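Local atomic coordinates of Ice-binding protein 1 (PDB entry 6BG8), a protein that adsorbs its bacterium onto ice as an adhesin, inhibits the growth of ice crystals and lowers the freezing point of aqueous solutions below their melting point. Residues A[69-72]-A[73-76]; A[92-95]-A[96-99]; A[122-126]-A[127-131]. All coordinates share one frame; numbering follows the deposited sequence. Where two conformers were deposited one is given.

The three contacts lie in the ice-binding domain of the adhesin, a right-handed beta-solenoid flanked by one long alpha helix, and follow one another along the chain. Contact 1 folds the loop between strand 65-66 and helix 84-103. Contact 2 is two turns of that helix, its centre about 24 Å from that of contact 1. Contact 3 turns the corner from strand 122-125 to strand 127-131, about 23 Å from contact 2 and 43 Å from contact 1, centre to centre; contacts 1 and 3 are on opposite sides of the chain's centre. An end loop, the flanking helix and a coil corner are thus parts of the scaffold, away from the motif assigned by similarity to ice binding.

Contact 1: A[69-72]-A[73-76]; sequences DDST and PPYV
Y75 folds back over D70, and the two flat groups stack: the planes of carboxylate and phenol ring are turned only 5° from each other. OD1 of D70 sits over the middle of the ring, 3.8 Å above its plane, while the CB of D70 makes a CH-pi contact with the same face, 4.1 Å from the ring centroid of Y75. With CG of Y75 anti to the carbonyl carbon (chi1 -65°), the ring is directed back across D70. The carboxylate is engaged beyond the stack as well, its OD1 in a salt bridge with R42 and its OD2 accepting from the backbone of A67; these bonds would hold it flat against the tyrosine.

The backbone of Y75 is tied to the same turn, its N donating to the carbonyl O of S71 at 2.9 Å, in the carbonyl plane. That oxygen also lies at the edge of the tyrosine ring. T72 sends OG1 to the carbonyl O of Y75 at 2.8 Å, approaching from above the carbonyl plane and not along a lone pair, and CG2 of T72 lies by the same O of Y75 at 3.5 Å. P73 is held through its carbonyl, which accepts from S71, OG to the O of P73 at 2.8 Å. Short hydroxyl side chains suit these places because each can reach a carbonyl only a few residues ahead.

P73 and P74 both follow cis peptide bonds, and their closed rings limit the freedom of the backbone where it doubles back. The whole is an alpha-turn carrying two consecutive cis-prolines.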
loop_
_atom_site.group_PDB
_atom_site.type_symbol
_atom_site.label_atom_id
_atom_site.label_comp_id
_atom_site.label_asym_id
_atom_site.label_seq_id
_atom_site.Cartn_x
_atom_site.Cartn_y
_atom_site.Cartn_z
ATOM N N ASP A 69 -6.824 -6.081 -20.180
ATOM C CA ASP A 69 -6.962 -6.959 -21.336
ATOM C C ASP A 69 -7.623 -8.290 -20.991
ATOM O O ASP A 69 -7.860 -9.092 -21.900
ATOM C CB ASP A 69 -5.589 -7.215 -21.977
ATOM C CG ASP A 69 -4.680 -8.039 -21.089
ATOM O OD1 ASP A 69 -4.519 -7.654 -19.907
ATOM O OD2 ASP A 69 -4.138 -9.072 -21.555
ATOM N N ASP A 70 -7.931 -8.540 -19.716
ATOM C CA ASP A 70 -8.552 -9.803 -19.315
ATOM C C ASP A 70 -9.880 -9.990 -20.031
ATOM O O ASP A 70 -10.816 -9.204 -19.839
ATOM C CB ASP A 70 -8.769 -9.841 -17.798
ATOM C CG ASP A 70 -7.486 -10.081 -17.017
ATOM O OD1 ASP A 70 -6.460 -10.417 -17.630
ATOM O OD2 ASP A 70 -7.506 -9.925 -15.774
ATOM N N SER A 71 -9.967 -11.027 -20.863
ATOM C CA SER A 71 -11.186 -11.285 -21.612
ATOM C C SER A 71 -12.125 -12.187 -20.820
ATOM O O SER A 71 -11.697 -12.974 -19.968
ATOM C CB SER A 71 -10.863 -11.926 -22.965
ATOM O OG SER A 71 -10.239 -13.190 -22.804
ATOM N N THR A 72 -13.417 -12.060 -21.115
ATOM C CA THR A 72 -14.452 -12.956 -20.610
ATOM C C THR A 72 -15.084 -13.667 -21.798
ATOM O O THR A 72 -15.690 -13.002 -22.655
ATOM C CB THR A 72 -15.520 -12.193 -19.821
ATOM O OG1 THR A 72 -14.937 -11.593 -18.657
ATOM C CG2 THR A 72 -16.646 -13.131 -19.388
ATOM N N PRO A 73 -14.958 -14.995 -21.929
ATOM C CA PRO A 73 -14.170 -15.879 -21.055
ATOM C C PRO A 73 -12.673 -15.648 -21.225
ATOM O O PRO A 73 -12.264 -15.059 -22.231
ATOM C CB PRO A 73 -14.570 -17.288 -21.526
ATOM C CG PRO A 73 -15.096 -17.101 -22.909
ATOM C CD PRO A 73 -15.713 -15.741 -22.946
ATOM N N PRO A 74 -11.857 -16.132 -20.277
ATOM C CA PRO A 74 -12.231 -16.909 -19.096
ATOM C C PRO A 74 -12.251 -16.120 -17.790
ATOM O O PRO A 74 -12.643 -16.670 -16.764
ATOM C CB PRO A 74 -11.125 -17.958 -19.041
ATOM C CG PRO A 74 -9.918 -17.179 -19.466
ATOM C CD PRO A 74 -10.396 -16.127 -20.462
ATOM N N TYR A 75 -11.823 -14.860 -17.824
ATOM C CA TYR A 75 -11.762 -14.058 -16.609
ATOM C C TYR A 75 -13.162 -13.575 -16.203
ATOM O O TYR A 75 -14.121 -13.638 -16.979
ATOM C CB TYR A 75 -10.794 -12.886 -16.812
ATOM C CG TYR A 75 -9.364 -13.354 -17.006
ATOM C CD1 TYR A 75 -8.861 -13.631 -18.274
ATOM C CD2 TYR A 75 -8.529 -13.556 -15.915
ATOM C CE1 TYR A 75 -7.559 -14.085 -18.444
ATOM C CE2 TYR A 75 -7.226 -14.009 -16.084
ATOM C CZ TYR A 75 -6.751 -14.266 -17.349
ATOM O OH TYR A 75 -5.461 -14.717 -17.521
ATOM N N VAL A 76 -13.273 -13.108 -14.957
ATOM C CA VAL A 76 -14.551 -12.743 -14.352
ATOM C C VAL A 76 -14.519 -11.267 -13.980
ATOM O O VAL A 76 -13.714 -10.850 -13.136
ATOM C CB VAL A 76 -14.861 -13.597 -13.112
ATOM C CG1 VAL A 76 -16.161 -13.137 -12.464
ATOM C CG2 VAL A 76 -14.929 -15.074 -13.490
#

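Contact 2: A[92-95]-A[96-99]; sequences RTDL and GIAY
R92 to Y99 form two turns of the alpha helix that runs alongside the beta-solenoid in this domain. The O of R92 accepts from the N of G96 at 3.2 Å, the first of four consecutive i to i+4 bonds; its NE forms a salt bridge with D39, its NH2 a hydrogen bond to the carbonyl O of L38, and its NH1 one to OD1 of N89. T93 takes the next backbone bond, from the N of I97, and offers its methyl to the same residue: CG2 of T93 meets CD1 of I97 at 3.9 Å. The threonine hydroxyl turns instead to the carbonyl of N89, a common way for threonine to satisfy its OH within a helix.

OD1 of D94 runs alongside CD1 of I97 at 4.0 Å, but it is bonded to the side-chain NE2 of Q90, and OD2 to the N of E10, which suits a buried acid. The side chain of L95 packs on L38 and F203, an apolar choice for the face turned to the solenoid; A98, small, and Y99 also pack on F203, and Y99 OH bonds R185. The carbonyl O of L95 receives the N of Y99 at 2.9 Å, with an almost straight N-H...O angle of 177°.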
loop_
_atom_site.group_PDB
_atom_site.type_symbol
_atom_site.label_atom_id
_atom_site.label_comp_id
_atom_site.label_asym_id
_atom_site.label_seq_id
_atom_site.Cartn_x
_atom_site.Cartn_y
_atom_site.Cartn_z
ATOM N N ARG A 92 -8.816 3.096 -11.306
ATOM C CA ARG A 92 -7.837 4.135 -11.612
ATOM C C ARG A 92 -8.269 5.476 -11.031
ATOM O O ARG A 92 -7.465 6.191 -10.421
ATOM C CB ARG A 92 -7.632 4.238 -13.132
ATOM C CG ARG A 92 -6.514 5.200 -13.539
ATOM C CD ARG A 92 -6.455 5.434 -15.049
ATOM N NE ARG A 92 -6.243 4.215 -15.834
ATOM C CZ ARG A 92 -7.200 3.598 -16.525
ATOM N NH1 ARG A 92 -8.437 4.065 -16.501
ATOM N NH2 ARG A 92 -6.931 2.488 -17.217
ATOM N N THR A 93 -9.546 5.830 -11.201
ATOM C CA THR A 93 -10.037 7.103 -10.681
ATOM C C THR A 93 -9.947 7.137 -9.158
ATOM O O THR A 93 -9.455 8.112 -8.572
ATOM C CB THR A 93 -11.476 7.325 -11.151
ATOM O OG1 THR A 93 -11.495 7.457 -12.577
ATOM C CG2 THR A 93 -12.085 8.582 -10.523
ATOM N N ASP A 94 -10.396 6.064 -8.498
ATOM C CA ASP A 94 -10.426 6.064 -7.038
ATOM C C ASP A 94 -9.023 6.069 -6.441
ATOM O O ASP A 94 -8.814 6.641 -5.363
ATOM C CB ASP A 94 -11.233 4.870 -6.527
ATOM C CG ASP A 94 -12.717 4.996 -6.838
ATOM O OD1 ASP A 94 -13.125 6.034 -7.413
ATOM O OD2 ASP A 94 -13.476 4.054 -6.528
ATOM N N LEU A 95 -8.047 5.452 -7.116
ATOM C CA LEU A 95 -6.669 5.567 -6.649
ATOM C C LEU A 95 -6.224 7.021 -6.668
ATOM O O LEU A 95 -5.642 7.521 -5.700
ATOM C CB LEU A 95 -5.734 4.712 -7.513
ATOM C CG LEU A 95 -4.240 4.790 -7.196
ATOM C CD1 LEU A 95 -3.963 4.502 -5.712
ATOM C CD2 LEU A 95 -3.474 3.791 -8.069
ATOM N N GLY A 96 -6.507 7.719 -7.770
ATOM C CA GLY A 96 -6.100 9.106 -7.874
ATOM C C GLY A 96 -6.734 9.970 -6.803
ATOM O O GLY A 96 -6.070 10.821 -6.211
ATOM N N ILE A 97 -8.021 9.742 -6.528
ATOM C CA ILE A 97 -8.718 10.488 -5.482
ATOM C C ILE A 97 -8.025 10.291 -4.143
ATOM O O ILE A 97 -7.747 11.253 -3.416
ATOM C CB ILE A 97 -10.198 10.060 -5.410
ATOM C CG1 ILE A 97 -10.957 10.511 -6.664
ATOM C CG2 ILE A 97 -10.870 10.631 -4.134
ATOM C CD1 ILE A 97 -12.354 9.888 -6.817
ATOM N N ALA A 98 -7.727 9.035 -3.801
ATOM C CA ALA A 98 -7.159 8.752 -2.486
ATOM C C ALA A 98 -5.741 9.306 -2.350
ATOM O O ALA A 98 -5.378 9.832 -1.287
ATOM C CB ALA A 98 -7.174 7.244 -2.225
ATOM N N TYR A 99 -4.903 9.146 -3.384
ATOM C CA TYR A 99 -3.574 9.752 -3.329
ATOM C C TYR A 99 -3.688 11.257 -3.110
ATOM O O TYR A 99 -2.974 11.835 -2.276
ATOM C CB TYR A 99 -2.771 9.457 -4.607
ATOM C CG TYR A 99 -1.414 10.150 -4.579
ATOM C CD1 TYR A 99 -1.277 11.462 -5.025
ATOM C CD2 TYR A 99 -0.289 9.512 -4.068
ATOM C CE1 TYR A 99 -0.070 12.119 -4.963
ATOM C CE2 TYR A 99 0.936 10.166 -4.008
ATOM C CZ TYR A 99 1.031 11.477 -4.464
ATOM O OH TYR A 99 2.221 12.166 -4.427
#

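Contact 3: A[122-126]-A[127-131]; sequences LTLTR and GVYKT. With SO4 (sulfate ion), chain C.
The phenolic OH of Y129 donates to the carbonyl O of T125 at 2.5 Å, a short bond, and accepts from a water that lies 3.0 Å from the OH. The same water takes the backbone N-H of T125, so tyrosine and water together serve both polar backbone atoms of one residue. The donor stands above the carbonyl plane of T125, 42° out of it, while the T125 oxygen lies in the plane of the ring at its edge. A chi1 of -62° sets the Y129 ring beside its own backbone N and carries it into the corner, where CD1 of L124 covers one face. The ring of F156 meets that of Y129, their planes about 15° apart, and tyrosine suits the place by joining a packing surface to a polar tip.

G127 follows with a positive phi, a backbone shape in which a CB would clash with the O of R126; only glycine fits comfortably. In one of two conformers R126 appears to reach a sulfate, probably from the crystallisation liquor: NH2 of R126 lies 2.9 Å from sulfate O1 and NE of R126 3.1 Å from O4, bonds that remain tentative.

The corner of this solenoid coil is thus fixed from within by a buried phenol and its water. D149, salt-bridged to NH1 of R126, is the protein's own counter-charge; the sulfate, also held by the N of M1, marks a site where an anion can bind.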
loop_
_atom_site.group_PDB
_atom_site.type_symbol
_atom_site.label_atom_id
_atom_site.label_comp_id
_atom_site.label_asym_id
_atom_site.label_seq_id
_atom_site.Cartn_x
_atom_site.Cartn_y
_atom_site.Cartn_z
ATOM N N LEU A 122 11.349 6.196 17.587
ATOM C CA LEU A 122 10.300 7.122 17.977
ATOM C C LEU A 122 9.032 6.366 18.347
ATOM O O LEU A 122 8.776 5.265 17.851
ATOM C CB LEU A 122 9.975 8.109 16.856
ATOM C CG LEU A 122 11.106 9.009 16.370
ATOM C CD1 LEU A 122 10.565 9.949 15.301
ATOM C CD2 LEU A 122 11.683 9.783 17.545
ATOM N N THR A 123 8.246 6.971 19.236
ATOM C CA THR A 123 6.867 6.568 19.483
ATOM C C THR A 123 5.987 7.759 19.132
ATOM O O THR A 123 6.114 8.823 19.746
ATOM C CB THR A 123 6.653 6.128 20.937
ATOM O OG1 THR A 123 7.481 4.990 21.223
ATOM C CG2 THR A 123 5.193 5.756 21.169
ATOM N N LEU A 124 5.132 7.595 18.131
ATOM C CA LEU A 124 4.270 8.671 17.650
ATOM C C LEU A 124 2.808 8.349 17.917
ATOM O O LEU A 124 2.385 7.193 17.809
ATOM C CB LEU A 124 4.470 8.915 16.149
ATOM C CG LEU A 124 5.845 9.450 15.744
ATOM C CD1 LEU A 124 5.934 9.637 14.219
ATOM C CD2 LEU A 124 6.157 10.744 16.487
ATOM N N THR A 125 2.039 9.383 18.239
ATOM C CA THR A 125 0.601 9.251 18.391
ATOM C C THR A 125 -0.094 9.601 17.073
ATOM O O THR A 125 0.541 9.998 16.090
ATOM C CB THR A 125 0.124 10.117 19.551
ATOM O OG1 THR A 125 0.768 11.390 19.489
ATOM C CG2 THR A 125 0.524 9.462 20.855
ATOM N N ARG A 126 -1.411 9.435 17.052
ATOM C CA ARG A 126 -2.146 9.663 15.818
ATOM C C ARG A 126 -2.018 11.116 15.377
ATOM O O ARG A 126 -1.715 12.018 16.167
ATOM C CB ARG A 126 -3.614 9.291 15.989
ATOM C CG ARG A 126 -4.408 10.297 16.770
ATOM C CD ARG A 126 -5.491 9.585 17.537
ATOM N NE ARG A 126 -6.516 10.492 18.026
ATOM C CZ ARG A 126 -7.751 10.115 18.326
ATOM N NH1 ARG A 126 -8.114 8.845 18.175
ATOM N NH2 ARG A 126 -8.624 11.014 18.765
ATOM N N GLY A 127 -2.244 11.337 14.097
ATOM C CA GLY A 127 -2.132 12.662 13.540
ATOM C C GLY A 127 -1.668 12.587 12.101
ATOM O O GLY A 127 -1.610 11.515 11.502
ATOM N N VAL A 128 -1.330 13.766 11.580
ATOM C CA VAL A 128 -0.862 13.980 10.214
ATOM C C VAL A 128 0.552 14.523 10.296
ATOM O O VAL A 128 0.770 15.607 10.856
ATOM C CB VAL A 128 -1.752 14.971 9.452
ATOM C CG1 VAL A 128 -1.177 15.220 8.045
ATOM C CG2 VAL A 128 -3.183 14.473 9.395
ATOM N N TYR A 129 1.503 13.795 9.715
ATOM C CA TYR A 129 2.916 14.137 9.797
ATOM C C TYR A 129 3.439 14.408 8.398
ATOM O O TYR A 129 3.445 13.509 7.549
ATOM C CB TYR A 129 3.700 13.002 10.470
ATOM C CG TYR A 129 3.254 12.747 11.884
ATOM C CD1 TYR A 129 2.217 11.863 12.163
ATOM C CD2 TYR A 129 3.832 13.428 12.950
ATOM C CE1 TYR A 129 1.799 11.639 13.457
ATOM C CE2 TYR A 129 3.420 13.205 14.255
ATOM C CZ TYR A 129 2.400 12.307 14.501
ATOM O OH TYR A 129 1.972 12.087 15.793
ATOM N N LYS A 130 3.874 15.645 8.161
ATOM C CA LYS A 130 4.244 16.111 6.829
ATOM C C LYS A 130 5.697 16.562 6.807
ATOM O O LYS A 130 6.183 17.179 7.762
ATOM C CB LYS A 130 3.340 17.263 6.394
ATOM C CG LYS A 130 3.573 17.743 4.967
ATOM C CD LYS A 130 2.635 18.905 4.670
ATOM C CE LYS A 130 2.979 19.600 3.351
ATOM N NZ LYS A 130 2.938 18.665 2.187
ATOM N N THR A 131 6.387 16.231 5.716
ATOM C CA THR A 131 7.696 16.787 5.418
ATOM C C THR A 131 7.845 16.819 3.910
ATOM O O THR A 131 7.269 15.990 3.200
ATOM C CB THR A 131 8.848 15.986 6.040
ATOM O OG1 THR A 131 10.105 16.607 5.711
ATOM C CG2 THR A 131 8.844 14.566 5.524
HETATM S S SO4 C . -5.848 13.914 18.836
HETATM O O1 SO4 C . -7.246 13.611 18.558
HETATM O O2 SO4 C . -5.500 15.267 18.418
HETATM O O3 SO4 C . -5.610 13.622 20.241
HETATM O O4 SO4 C . -4.915 13.091 18.104
HETATM O O HOH W 1 3.505 11.977 18.341
#